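Local atomic coordinates of bradyzoite surface antigen BSR4 (Toxoplasma gondii, PDB entry 2JKS), a protein that is a zinc-binding surface antigen of the bradyzoite stage, built from two SRS domains, and probably acts in parasite attachment or host immune recognition. Residues L33-G38 / L120-E125; Q63-P68 / K92-T97; S166-A169 / V173-C176. All coordinates share one frame; numbering follows the deposited sequence.

Contact 1 of 3, residues L33-G38 / L120-E125; sequences LTLSKG and LELHNE. With ZN (zinc ion), chain D.
No direct hydrogen bond joins residues 33-38 to residues 120-125; the buried part is three leucines, and a water bridges the exposed end. Leu-35 enters from strand 29-35 and sends one methyl, CD1, to both leucines of the other segment. Its CD1 lies 3.9 Å from CD1 of Leu-122 and 4.2 Å from CD2 of Leu-120. Leu-35 and Leu-122 both hold CG anti to their carbonyl carbon (chi1 -63° and -55°), and their side chains cross at a slant. Strands 29-35 and 116-121 belong to different sheets of the first SRS domain, so this is face-to-face packing of a beta sandwich. Ala-42 of strand 41-47 touches Leu-35, and Val-161 of strand 152-161 touches Leu-122. Further along, the contact turns polar and exposed. The aliphatic CG of Lys-37 rests 4.3 Å from OD1 of Asn-124. A water accepts from Gly-38 N at 3.1 Å and gives a weak bond to Asn-124 OD1. Residues 120-125 also carry a zinc ion. His-123 binds it through ND1 at 2.0 Å, and Glu-125 through OE2 at 2.1 Å. The far ring nitrogen of His-123, NE2, donates to OE1 of Glu-121 at 3.3 Å; OE1 lies near the imidazole plane, while the N-H comes from above the carboxylate plane. Arg-99 also hydrogen-bonds Glu-125 OE2.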
loop_
_atom_site.group_PDB
_atom_site.type_symbol
_atom_site.label_atom_id
_atom_site.label_comp_id
_atom_site.label_asym_id
_atom_site.label_seq_id
_atom_site.Cartn_x
_atom_site.Cartn_y
_atom_site.Cartn_z
ATOM N N LEU A 33 11.661 6.961 -9.152
ATOM C CA LEU A 33 10.827 8.039 -8.606
ATOM C C LEU A 33 9.800 7.403 -7.668
ATOM O O LEU A 33 9.641 6.187 -7.673
ATOM C CB LEU A 33 10.161 8.825 -9.704
ATOM C CG LEU A 33 9.341 8.029 -10.684
ATOM C CD1 LEU A 33 7.839 7.996 -10.213
ATOM C CD2 LEU A 33 9.454 8.756 -12.013
ATOM N N THR A 34 9.140 8.210 -6.847
ATOM C CA THR A 34 8.213 7.682 -5.836
ATOM C C THR A 34 6.835 8.279 -6.016
ATOM O O THR A 34 6.711 9.507 -6.182
ATOM C CB THR A 34 8.736 7.978 -4.388
ATOM O OG1 THR A 34 9.979 7.308 -4.223
ATOM C CG2 THR A 34 7.729 7.528 -3.294
ATOM N N LEU A 35 5.802 7.431 -6.016
ATOM C CA LEU A 35 4.418 7.920 -5.955
ATOM C C LEU A 35 3.877 7.763 -4.542
ATOM O O LEU A 35 4.233 6.828 -3.816
ATOM C CB LEU A 35 3.492 7.218 -6.971
ATOM C CG LEU A 35 3.837 7.417 -8.450
ATOM C CD1 LEU A 35 2.967 6.537 -9.310
ATOM C CD2 LEU A 35 3.740 8.908 -8.870
ATOM N N SER A 36 3.041 8.723 -4.152
ATOM C CA SER A 36 2.417 8.736 -2.831
ATOM C C SER A 36 1.273 9.749 -2.813
ATOM O O SER A 36 1.084 10.485 -3.788
ATOM C CB SER A 36 3.413 9.152 -1.749
ATOM O OG SER A 36 4.056 10.375 -2.086
ATOM N N LYS A 37 0.518 9.764 -1.706
ATOM C CA LYS A 37 -0.483 10.817 -1.453
ATOM C C LYS A 37 0.092 12.174 -1.819
ATOM O O LYS A 37 1.156 12.569 -1.335
ATOM C CB LYS A 37 -0.948 10.816 0.026
ATOM C CG LYS A 37 -2.382 11.412 0.199
ATOM C CD LYS A 37 -2.560 11.948 1.605
ATOM C CE LYS A 37 -3.904 12.676 1.759
ATOM N NZ LYS A 37 -4.530 12.391 3.116
ATOM N N GLY A 38 -0.587 12.873 -2.707
ATOM C CA GLY A 38 -0.080 14.206 -3.113
ATOM C C GLY A 38 0.864 14.202 -4.320
ATOM O O GLY A 38 1.173 15.275 -4.880
ATOM N N LEU A 120 0.805 7.270 -15.562
ATOM C CA LEU A 120 0.187 6.375 -14.579
ATOM C C LEU A 120 -0.377 7.267 -13.506
ATOM O O LEU A 120 0.365 8.012 -12.851
ATOM C CB LEU A 120 1.181 5.338 -14.002
ATOM C CG LEU A 120 0.749 4.550 -12.746
ATOM C CD1 LEU A 120 -0.484 3.703 -13.052
ATOM C CD2 LEU A 120 1.900 3.639 -12.180
ATOM N N GLU A 121 -1.698 7.255 -13.355
ATOM C CA GLU A 121 -2.327 8.108 -12.341
ATOM C C GLU A 121 -2.941 7.195 -11.269
ATOM O O GLU A 121 -3.890 6.492 -11.518
ATOM C CB GLU A 121 -3.410 9.020 -12.967
ATOM C CG GLU A 121 -4.260 9.747 -11.912
ATOM C CD GLU A 121 -5.422 10.452 -12.530
ATOM O OE1 GLU A 121 -6.303 9.769 -13.125
ATOM O OE2 GLU A 121 -5.467 11.689 -12.420
ATOM N N LEU A 122 -2.367 7.183 -10.068
ATOM C CA LEU A 122 -3.043 6.483 -9.008
ATOM C C LEU A 122 -4.134 7.336 -8.383
ATOM O O LEU A 122 -4.035 8.566 -8.394
ATOM C CB LEU A 122 -2.037 6.015 -7.960
ATOM C CG LEU A 122 -0.898 5.179 -8.522
ATOM C CD1 LEU A 122 0.016 4.808 -7.382
ATOM C CD2 LEU A 122 -1.403 3.961 -9.259
ATOM N N HIS A 123 -5.192 6.670 -7.887
ATOM C CA HIS A 123 -6.276 7.286 -7.111
ATOM C C HIS A 123 -6.040 6.841 -5.649
ATOM O O HIS A 123 -5.260 5.914 -5.376
ATOM C CB HIS A 123 -7.713 6.874 -7.577
ATOM C CG HIS A 123 -8.065 7.256 -9.002
ATOM N ND1 HIS A 123 -9.358 7.212 -9.493
ATOM C CD2 HIS A 123 -7.303 7.722 -10.021
ATOM C CE1 HIS A 123 -9.365 7.592 -10.760
ATOM N NE2 HIS A 123 -8.134 7.935 -11.092
ATOM N N ASN A 124 -6.697 7.494 -4.697
ATOM C CA ASN A 124 -6.408 7.196 -3.279
ATOM C C ASN A 124 -6.682 5.748 -2.964
ATOM O O ASN A 124 -5.920 5.071 -2.246
ATOM C CB ASN A 124 -7.149 8.163 -2.356
ATOM C CG ASN A 124 -6.484 9.539 -2.285
ATOM O OD1 ASN A 124 -5.270 9.706 -2.535
ATOM N ND2 ASN A 124 -7.277 10.540 -1.919
ATOM N N GLU A 125 -7.733 5.233 -3.583
ATOM C CA GLU A 125 -8.138 3.841 -3.379
ATOM C C GLU A 125 -7.136 2.847 -3.960
ATOM O O GLU A 125 -7.178 1.649 -3.612
ATOM C CB GLU A 125 -9.571 3.597 -3.902
ATOM C CG GLU A 125 -9.797 3.460 -5.430
ATOM C CD GLU A 125 -10.089 4.799 -6.159
ATOM O OE1 GLU A 125 -9.913 5.882 -5.531
ATOM O OE2 GLU A 125 -10.498 4.775 -7.359
HETATM ZN ZN ZN D . -10.885 6.512 -8.433
HETATM O O HOH W 1 -3.537 12.452 -3.443
#

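Contact 2 of 3, residues Q63-P68 / K92-T97. With ZN (zinc ion), chain F.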
loop_
_atom_site.group_PDB
_atom_site.type_symbol
_atom_site.label_atom_id
_atom_site.label_comp_id
_atom_site.label_asym_id
_atom_site.label_seq_id
_atom_site.Cartn_x
_atom_site.Cartn_y
_atom_site.Cartn_z
ATOM N N GLN A 63 -0.460 -2.893 -20.054
ATOM C CA GLN A 63 -1.052 -4.060 -19.433
ATOM C C GLN A 63 -0.269 -4.530 -18.233
ATOM O O GLN A 63 -0.866 -4.948 -17.244
ATOM C CB GLN A 63 -1.220 -5.216 -20.431
ATOM C CG GLN A 63 -2.349 -4.975 -21.444
ATOM C CD GLN A 63 -2.751 -6.243 -22.236
ATOM O OE1 GLN A 63 -2.254 -7.368 -21.977
ATOM N NE2 GLN A 63 -3.670 -6.063 -23.200
ATOM N N ASN A 64 1.055 -4.453 -18.314
ATOM C CA ASN A 64 1.914 -5.046 -17.307
ATOM C C ASN A 64 3.013 -4.084 -16.819
ATOM O O ASN A 64 3.344 -3.117 -17.498
ATOM C CB ASN A 64 2.572 -6.330 -17.859
ATOM C CG ASN A 64 1.565 -7.427 -18.175
ATOM O OD1 ASN A 64 0.941 -8.000 -17.276
ATOM N ND2 ASN A 64 1.400 -7.716 -19.453
ATOM N N VAL A 65 3.519 -4.353 -15.619
ATOM C CA VAL A 65 4.787 -3.776 -15.121
ATOM C C VAL A 65 5.689 -4.940 -14.671
ATOM O O VAL A 65 5.253 -6.087 -14.693
ATOM C CB VAL A 65 4.559 -2.725 -13.961
ATOM C CG1 VAL A 65 3.684 -1.555 -14.428
ATOM C CG2 VAL A 65 3.940 -3.391 -12.740
ATOM N N CYS A 66 6.943 -4.670 -14.327
ATOM C CA CYS A 66 7.828 -5.688 -13.796
ATOM C C CYS A 66 7.875 -5.653 -12.280
ATOM O O CYS A 66 7.997 -4.586 -11.684
ATOM C CB CYS A 66 9.247 -5.538 -14.363
ATOM S SG CYS A 66 9.226 -5.478 -16.145
ATOM N N ASP A 67 7.781 -6.824 -11.666
ATOM C CA ASP A 67 8.013 -6.974 -10.223
ATOM C C ASP A 67 9.424 -7.539 -10.013
ATOM O O ASP A 67 9.649 -8.734 -10.230
ATOM C CB ASP A 67 7.002 -7.955 -9.614
ATOM C CG ASP A 67 7.079 -8.015 -8.083
ATOM O OD1 ASP A 67 8.049 -7.508 -7.472
ATOM O OD2 ASP A 67 6.138 -8.558 -7.492
ATOM N N PRO A 68 10.381 -6.707 -9.564
ATOM C CA PRO A 68 11.698 -7.339 -9.428
ATOM C C PRO A 68 11.787 -8.445 -8.363
ATOM O O PRO A 68 12.806 -9.141 -8.291
ATOM C CB PRO A 68 12.630 -6.160 -9.086
ATOM C CG PRO A 68 11.870 -4.949 -9.462
ATOM C CD PRO A 68 10.427 -5.282 -9.197
ATOM N N LYS A 92 -2.687 -3.833 -10.644
ATOM C CA LYS A 92 -3.713 -4.174 -9.670
ATOM C C LYS A 92 -3.285 -5.363 -8.815
ATOM O O LYS A 92 -3.574 -5.397 -7.631
ATOM C CB LYS A 92 -5.080 -4.381 -10.329
ATOM C CG LYS A 92 -5.378 -5.789 -10.719
ATOM C CD LYS A 92 -6.795 -5.958 -11.283
ATOM C CE LYS A 92 -7.891 -5.834 -10.231
ATOM N NZ LYS A 92 -7.826 -6.805 -9.105
ATOM N N ASP A 93 -2.551 -6.303 -9.406
ATOM C CA ASP A 93 -2.010 -7.437 -8.666
ATOM C C ASP A 93 -0.834 -7.068 -7.770
ATOM O O ASP A 93 -0.776 -7.521 -6.644
ATOM C CB ASP A 93 -1.601 -8.563 -9.605
ATOM C CG ASP A 93 -2.781 -9.407 -10.073
ATOM O OD1 ASP A 93 -3.896 -9.259 -9.516
ATOM O OD2 ASP A 93 -2.580 -10.214 -11.003
ATOM N N LEU A 94 0.110 -6.265 -8.263
ATOM C CA LEU A 94 1.235 -5.797 -7.443
ATOM C C LEU A 94 0.712 -4.957 -6.272
ATOM O O LEU A 94 1.156 -5.128 -5.146
ATOM C CB LEU A 94 2.230 -4.971 -8.266
ATOM C CG LEU A 94 3.463 -4.410 -7.517
ATOM C CD1 LEU A 94 4.341 -5.481 -6.911
ATOM C CD2 LEU A 94 4.287 -3.609 -8.418
ATOM N N LEU A 95 -0.276 -4.109 -6.540
ATOM C CA LEU A 95 -0.779 -3.179 -5.526
ATOM C C LEU A 95 -1.777 -3.831 -4.582
ATOM O O LEU A 95 -2.121 -3.275 -3.512
ATOM C CB LEU A 95 -1.405 -1.941 -6.186
ATOM C CG LEU A 95 -0.367 -1.079 -6.939
ATOM C CD1 LEU A 95 -1.011 0.104 -7.586
ATOM C CD2 LEU A 95 0.855 -0.623 -6.058
ATOM N N GLU A 96 -2.241 -5.012 -5.000
ATOM C CA GLU A 96 -3.251 -5.790 -4.276
ATOM C C GLU A 96 -4.517 -5.003 -4.059
ATOM O O GLU A 96 -5.065 -5.020 -2.970
ATOM C CB GLU A 96 -2.716 -6.290 -2.945
ATOM C CG GLU A 96 -1.741 -7.389 -3.075
ATOM C CD GLU A 96 -1.183 -7.784 -1.750
ATOM O OE1 GLU A 96 0.044 -7.723 -1.594
ATOM O OE2 GLU A 96 -1.956 -8.131 -0.835
ATOM N N THR A 97 -4.978 -4.334 -5.110
ATOM C CA THR A 97 -6.117 -3.444 -5.026
ATOM C C THR A 97 -7.209 -3.892 -5.995
ATOM O O THR A 97 -6.985 -4.800 -6.792
ATOM C CB THR A 97 -5.686 -1.923 -5.182
ATOM O OG1 THR A 97 -4.858 -1.753 -6.348
ATOM C CG2 THR A 97 -4.911 -1.424 -3.914
HETATM ZN ZN ZN F . 0.313 -8.462 0.435
HETATM O O HOH W 2 0.834 -10.813 0.105
#
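Val-65 opens the contact between strand 53-67 and the short helix 91-95, which lies against one sheet of the first SRS domain's beta sandwich. Its methyl CG2 comes within 4.3 Å of CD2 of Leu-94. Phe-134 of strand 132-141 and Val-89 of strand 83-89 touch both residues, so the leucine packs among side chains of three strands. Cys-66 points away from the helix and forms a disulfide with Cys-77. Asp-67 turns back toward the helix. Its OD2 sits 3.6 Å from Leu-94 CD1, a van der Waals contact, while its OD1 accepts from Lys-69 N. Leu-94 CG lies opposite its backbone N (chi1 180°), which carries both methyls to the strand. The helix stops just beyond, in a Schellman motif: Thr-97 N hydrogen-bonds Lys-92 O at 3.1 Å, and Glu-96 N makes a weak bond to Asp-93 O. Lys-92 NZ adds a bond to Thr-97 O, 3.2 Å long and in the carbonyl plane. Glu-96, with positive phi (57°), is the C-prime residue. It binds a zinc ion shared with Asp-205 and a water, and Lys-132 NZ also hydrogen-bonds OE1. The zinc stands 2.2 Å from Glu-96 OE1 and 2.6 Å from its OE2.

Contact 3 of 3, residues S166-A169 / V173-C176; sequences SSLA and VVTC
The carbonyl oxygen of Val-173 accepts the shortest bond here, from Ala-169 N at 2.7 Å and 165°. Leu-168 CA adds a CA-H...O contact to the same oxygen. Next along the beta hairpin, Ser-167 and Thr-175 form a hydrogen-bonded antiparallel pair, with 2.9 Å from Ser-167 N to Thr-175 O and from Thr-175 N to Ser-167 O. In the second, the donor lies almost in line with the C=O bond. Val-174 CA makes a CA-H...O contact to Ser-167 O, and Ser-166 CA one to Thr-175 O at 3.2 Å. The short segments run antiparallel, 151° between their N-to-C directions. Leu-168 and Val-174 are a non-hydrogen-bonded pair on one face. The leucine holds CG anti to its backbone N (chi1 178°), and its CD1 reaches Val-174 CG2 at 3.8 Å. Ser-166 OG passes 3.7 Å from CA of Cys-176 and hydrogen-bonds Asn-183 ND2 and Ala-177 N. Cys-176 forms a disulfide with Cys-301. Strand 167-169 is the outermost strand of its sheet, and strand 173-175 runs parallel to strand 197-201 on the inner side. Leu-168 and Val-174 pack on Val-189 of strand 187-191, in the facing sheet; Val-174 also meets Val-303 of strand 301-307.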
loop_
_atom_site.group_PDB
_atom_site.type_symbol
_atom_site.label_atom_id
_atom_site.label_comp_id
_atom_site.label_asym_id
_atom_site.label_seq_id
_atom_site.Cartn_x
_atom_site.Cartn_y
_atom_site.Cartn_z
ATOM N N SER A 166 -2.519 4.665 7.612
ATOM C CA SER A 166 -3.648 4.103 8.384
ATOM C C SER A 166 -4.609 5.269 8.712
ATOM O O SER A 166 -4.155 6.362 9.036
ATOM C CB SER A 166 -3.121 3.478 9.662
ATOM O OG SER A 166 -2.237 2.385 9.340
ATOM N N SER A 167 -5.909 5.042 8.627
ATOM C CA SER A 167 -6.864 6.148 8.743
ATOM C C SER A 167 -8.214 5.733 9.316
ATOM O O SER A 167 -8.583 4.580 9.253
ATOM C CB SER A 167 -7.122 6.793 7.354
ATOM O OG SER A 167 -7.723 5.850 6.489
ATOM N N LEU A 168 -8.953 6.728 9.802
ATOM C CA LEU A 168 -10.259 6.573 10.410
ATOM C C LEU A 168 -11.272 7.202 9.495
ATOM O O LEU A 168 -11.098 8.355 9.072
ATOM C CB LEU A 168 -10.294 7.328 11.756
ATOM C CG LEU A 168 -11.599 7.350 12.573
ATOM C CD1 LEU A 168 -12.170 5.936 12.919
ATOM C CD2 LEU A 168 -11.510 8.261 13.832
ATOM N N ALA A 169 -12.323 6.472 9.166
ATOM C CA ALA A 169 -13.372 7.095 8.338
ATOM C C ALA A 169 -14.634 7.199 9.143
ATOM O O ALA A 169 -14.666 6.810 10.318
ATOM C CB ALA A 169 -13.581 6.311 7.059
ATOM N N VAL A 173 -14.777 3.474 11.192
ATOM C CA VAL A 173 -14.152 2.409 10.415
ATOM C C VAL A 173 -12.668 2.712 10.211
ATOM O O VAL A 173 -12.303 3.764 9.637
ATOM C CB VAL A 173 -14.883 2.199 9.063
ATOM C CG1 VAL A 173 -14.191 1.122 8.209
ATOM C CG2 VAL A 173 -16.371 1.834 9.302
ATOM N N VAL A 174 -11.821 1.848 10.765
ATOM C CA VAL A 174 -10.386 2.029 10.666
ATOM C C VAL A 174 -9.826 1.137 9.562
ATOM O O VAL A 174 -10.135 -0.081 9.495
ATOM C CB VAL A 174 -9.652 1.755 11.996
ATOM C CG1 VAL A 174 -8.151 1.922 11.795
ATOM C CG2 VAL A 174 -10.207 2.677 13.050
ATOM N N THR A 175 -9.108 1.798 8.652
ATOM C CA THR A 175 -8.284 1.143 7.600
ATOM C C THR A 175 -6.819 1.164 7.988
ATOM O O THR A 175 -6.182 2.219 8.025
ATOM C CB THR A 175 -8.474 1.819 6.208
ATOM O OG1 THR A 175 -9.874 1.842 5.901
ATOM C CG2 THR A 175 -7.717 1.064 5.105
ATOM N N CYS A 176 -6.296 -0.013 8.320
ATOM C CA CYS A 176 -4.904 -0.145 8.760
ATOM C C CYS A 176 -4.006 -0.413 7.548
ATOM O O CYS A 176 -4.387 -1.133 6.632
ATOM C CB CYS A 176 -4.731 -1.295 9.783
ATOM S SG CYS A 176 -5.234 -0.878 11.483
#

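Overall arrangement
Contacts 1 and 2 lie in the first SRS domain and reach the same sheet, through strands 29-35 and 53-67. They touch where Leu-122 CD2 packs on Leu-95 CD1 and where Glu-125 O meets Thr-97 CG2. Contact 1 is the buried one, with leucines between two sheets and a polar, exposed end. Contact 2 is partly buried and sets a helix on a sheet. Neither has a direct hydrogen bond across its segments. Residues 120-125 give two zinc ligands, residues 92-97 one. Contact 3 comes later in the chain, at a sheet edge of the second sandwich. It depends on backbone bonds, is partly buried, and touches neither of the others.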